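Local coordinates for protein mandalate racemase/muconate lactonizing enzyme (Unidentified, PDB 4E4U) that probably acts as an enzyme of the mandelate racemase/muconate lactonizing family in the enolase superfamily, with its substrate not identified here, at residues T129-K134 / T161-D166. Sequence-based numbering, arbitrary orientation.
Sequences TYLYPK and TAVKFD
Lys164 passes its aliphatic chain obliquely across the ring of Tyr130, its partner on the neighbouring parallel strand. At the root, Lys164 CB lies 4.0 Å from Thr129 O, and CG, held anti to the backbone N (chi1 -170°), comes beside Tyr130 CE1. A bend at chi3 (89°) then brings CE over one face of the Tyr130 ring, toward its rim, in a CH-pi contact 3.7 Å from the centroid. Beyond it NZ forms a salt bridge with Glu233 and a hydrogen bond with Tyr128 OH. A lysine suits this place because its methylenes can pack on an aromatic face while its buried ammonium reaches polar partners farther on. The tyrosine presents a flat face to that chain and sets its CE1 edge 3.9 Å from Phe165 CA.

The backbones are joined by two bonds: Lys164 N donates to Thr129 O (3.0 Å), and Leu131 N donates to Lys164 O (2.9 Å). Lys164 thus gives and receives on the same edge, with Tyr130 between the two partners.

On the other side of the strands, branched Leu131 splits its methyls: CD2 meets Val163 CB at 3.7 Å, while CD1 approaches Phe165 CD1 at 3.9 Å. Helices 145-158 and 181-198 cover this apolar layer, where Leu131 touches Cys151 and Phe165 touches Phe190. Strand 125-130, helix 145-158 and strand 162-165 form a beta-alpha-beta crossover, the repeating unit of the TIM-barrel-like C-terminal domain of the enolase superfamily.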
ATOM      1  N   THR A 129      -1.295 -37.157 -14.755  1.00 12.69           N
ATOM      2  CA  THR A 129      -2.161 -37.155 -15.922  1.00 13.81           C
ATOM      3  C   THR A 129      -3.581 -36.743 -15.553  1.00 13.02           C
ATOM      4  O   THR A 129      -4.016 -36.914 -14.410  1.00 13.23           O
ATOM      5  CB  THR A 129      -2.179 -38.533 -16.631  1.00 15.06           C
ATOM      6  OG1 THR A 129      -2.981 -38.454 -17.819  1.00 15.19           O
ATOM      7  CG2 THR A 129      -2.729 -39.619 -15.707  1.00 16.04           C
ATOM      8  N   TYR A 130      -4.291 -36.170 -16.521  1.00 13.16           N
ATOM      9  CA  TYR A 130      -5.740 -36.088 -16.438  1.00 14.72           C
ATOM     10  C   TYR A 130      -6.302 -37.497 -16.343  1.00 14.11           C
ATOM     11  O   TYR A 130      -5.728 -38.453 -16.881  1.00 14.41           O
ATOM     12  CB  TYR A 130      -6.313 -35.450 -17.702  1.00 18.31           C
ATOM     13  CG  TYR A 130      -6.769 -34.018 -17.565  1.00 23.39           C
ATOM     14  CD1 TYR A 130      -7.801 -33.670 -16.705  1.00 24.75           C
ATOM     15  CD2 TYR A 130      -6.179 -33.016 -18.317  1.00 25.85           C
ATOM     16  CE1 TYR A 130      -8.226 -32.361 -16.589  1.00 26.94           C
ATOM     17  CE2 TYR A 130      -6.596 -31.703 -18.212  1.00 27.18           C
ATOM     18  CZ  TYR A 130      -7.620 -31.380 -17.342  1.00 28.11           C
ATOM     19  OH  TYR A 130      -8.034 -30.072 -17.231  1.00 30.57           O
ATOM     20  N   LEU A 131      -7.441 -37.618 -15.675  1.00 13.99           N
ATOM     21  CA  LEU A 131      -8.188 -38.862 -15.675  1.00 14.37           C
ATOM     22  C   LEU A 131      -8.968 -38.971 -16.982  1.00 15.22           C
ATOM     23  O   LEU A 131      -9.653 -38.021 -17.392  1.00 16.33           O
ATOM     24  CB  LEU A 131      -9.143 -38.903 -14.483  1.00 14.68           C
ATOM     25  CG  LEU A 131      -8.469 -38.796 -13.113  1.00 14.52           C
ATOM     26  CD1 LEU A 131      -9.503 -38.781 -11.987  1.00 15.11           C
ATOM     27  CD2 LEU A 131      -7.476 -39.935 -12.920  1.00 15.28           C
ATOM     28  N   TYR A 132      -8.861 -40.123 -17.640  1.00 15.43           N
ATOM     29  CA  TYR A 132      -9.605 -40.379 -18.874  1.00 17.64           C
ATOM     30  C   TYR A 132     -10.525 -41.590 -18.721  1.00 18.35           C
ATOM     31  O   TYR A 132     -10.315 -42.625 -19.364  1.00 19.04           O
ATOM     32  CB  TYR A 132      -8.643 -40.601 -20.045  1.00 18.81           C
ATOM     33  CG  TYR A 132      -7.863 -39.367 -20.443  1.00 20.50           C
ATOM     34  CD1 TYR A 132      -8.391 -38.441 -21.332  1.00 23.07           C
ATOM     35  CD2 TYR A 132      -6.592 -39.131 -19.933  1.00 21.27           C
ATOM     36  CE1 TYR A 132      -7.674 -37.312 -21.696  1.00 24.52           C
ATOM     37  CE2 TYR A 132      -5.871 -38.015 -20.289  1.00 22.89           C
ATOM     38  CZ  TYR A 132      -6.411 -37.104 -21.170  1.00 24.66           C
ATOM     39  OH  TYR A 132      -5.675 -35.991 -21.516  1.00 27.83           O
ATOM     40  N   PRO A 133     -11.564 -41.462 -17.880  1.00 19.06           N
ATOM     41  CA  PRO A 133     -12.445 -42.599 -17.606  1.00 19.91           C
ATOM     42  C   PRO A 133     -13.364 -42.857 -18.789  1.00 20.59           C
ATOM     43  O   PRO A 133     -13.806 -41.906 -19.430  1.00 21.23           O
ATOM     44  CB  PRO A 133     -13.269 -42.118 -16.394  1.00 20.22           C
ATOM     45  CG  PRO A 133     -12.673 -40.786 -15.976  1.00 21.38           C
ATOM     46  CD  PRO A 133     -12.029 -40.243 -17.195  1.00 20.34           C
ATOM     47  N   LYS A 134     -13.640 -44.122 -19.084  1.00 20.23           N
ATOM     48  CA  LYS A 134     -14.559 -44.452 -20.167  1.00 21.27           C
ATOM     49  C   LYS A 134     -15.864 -45.020 -19.632  1.00 21.36           C
ATOM     50  O   LYS A 134     -15.864 -45.814 -18.686  1.00 21.22           O
ATOM     51  CB  LYS A 134     -13.925 -45.448 -21.143  1.00 23.01           C
ATOM     52  CG  LYS A 134     -12.822 -44.866 -22.013  1.00 25.22           C
ATOM     53  CD  LYS A 134     -12.376 -45.872 -23.070  1.00 27.30           C
ATOM     54  CE  LYS A 134     -11.201 -45.333 -23.884  1.00 29.25           C
ATOM     55  NZ  LYS A 134     -10.733 -46.305 -24.914  1.00 30.44           N
ATOM     56  N   THR A 161       1.610 -40.266  -8.961  1.00 12.85           N
ATOM     57  CA  THR A 161       1.523 -39.661  -7.632  1.00 13.15           C
ATOM     58  C   THR A 161       0.643 -38.409  -7.619  1.00 13.13           C
ATOM     59  O   THR A 161       0.609 -37.684  -6.624  1.00 12.91           O
ATOM     60  CB  THR A 161       2.914 -39.284  -7.096  1.00 13.80           C
ATOM     61  OG1 THR A 161       3.513 -38.317  -7.966  1.00 13.90           O
ATOM     62  CG2 THR A 161       3.802 -40.510  -7.020  1.00 14.06           C
ATOM     63  N   ALA A 162      -0.060 -38.155  -8.720  1.00 12.35           N
ATOM     64  CA  ALA A 162      -1.006 -37.044  -8.810  1.00 12.70           C
ATOM     65  C   ALA A 162      -1.932 -37.296  -9.989  1.00 12.94           C
ATOM     66  O   ALA A 162      -1.520 -37.894 -10.987  1.00 13.35           O
ATOM     67  CB  ALA A 162      -0.277 -35.714  -8.978  1.00 13.91           C
ATOM     68  N   VAL A 163      -3.184 -36.861  -9.867  1.00 12.68           N
ATOM     69  CA  VAL A 163      -4.157 -37.015 -10.947  1.00 12.53           C
ATOM     70  C   VAL A 163      -4.971 -35.733 -11.056  1.00 11.85           C
ATOM     71  O   VAL A 163      -5.189 -35.049 -10.049  1.00 12.92           O
ATOM     72  CB  VAL A 163      -5.098 -38.229 -10.727  1.00 14.04           C
ATOM     73  CG1 VAL A 163      -4.311 -39.540 -10.786  1.00 14.61           C
ATOM     74  CG2 VAL A 163      -5.864 -38.100  -9.401  1.00 15.49           C
ATOM     75  N   LYS A 164      -5.407 -35.400 -12.271  1.00 11.54           N
ATOM     76  CA  LYS A 164      -6.145 -34.160 -12.511  1.00 12.09           C
ATOM     77  C   LYS A 164      -7.523 -34.434 -13.114  1.00 12.18           C
ATOM     78  O   LYS A 164      -7.705 -35.382 -13.874  1.00 13.08           O
ATOM     79  CB  LYS A 164      -5.340 -33.231 -13.419  1.00 12.93           C
ATOM     80  CG  LYS A 164      -5.920 -31.826 -13.527  1.00 13.20           C
ATOM     81  CD  LYS A 164      -4.863 -30.809 -13.952  1.00 15.31           C
ATOM     82  CE  LYS A 164      -4.771 -30.684 -15.459  1.00 16.27           C
ATOM     83  NZ  LYS A 164      -3.813 -29.619 -15.895  1.00 16.57           N
ATOM     84  N   PHE A 165      -8.494 -33.590 -12.775  1.00 12.12           N
ATOM     85  CA  PHE A 165      -9.867 -33.737 -13.277  1.00 13.05           C
ATOM     86  C   PHE A 165     -10.563 -32.384 -13.174  1.00 13.39           C
ATOM     87  O   PHE A 165     -10.194 -31.559 -12.334  1.00 13.63           O
ATOM     88  CB  PHE A 165     -10.641 -34.826 -12.502  1.00 13.73           C
ATOM     89  CG  PHE A 165     -10.518 -34.702 -11.013  1.00 14.05           C
ATOM     90  CD1 PHE A 165      -9.424 -35.238 -10.348  1.00 14.56           C
ATOM     91  CD2 PHE A 165     -11.486 -34.030 -10.278  1.00 14.91           C
ATOM     92  CE1 PHE A 165      -9.294 -35.096  -8.970  1.00 14.97           C
ATOM     93  CE2 PHE A 165     -11.365 -33.888  -8.903  1.00 15.86           C
ATOM     94  CZ  PHE A 165     -10.268 -34.425  -8.249  1.00 16.38           C
ATOM     95  N   ASP A 166     -11.544 -32.144 -14.047  1.00 13.58           N
ATOM     96  CA  ASP A 166     -12.328 -30.906 -14.004  1.00 13.96           C
ATOM     97  C   ASP A 166     -13.829 -31.193 -14.022  1.00 14.69           C
ATOM     98  O   ASP A 166     -14.426 -31.367 -15.093  1.00 16.25           O
ATOM     99  CB  ASP A 166     -11.981 -29.972 -15.171  1.00 14.83           C
ATOM    100  CG  ASP A 166     -12.749 -28.656 -15.101  1.00 15.61           C
ATOM    101  OD1 ASP A 166     -13.507 -28.461 -14.130  1.00 16.15           O
ATOM    102  OD2 ASP A 166     -12.603 -27.811 -16.005  1.00 15.91           O
TER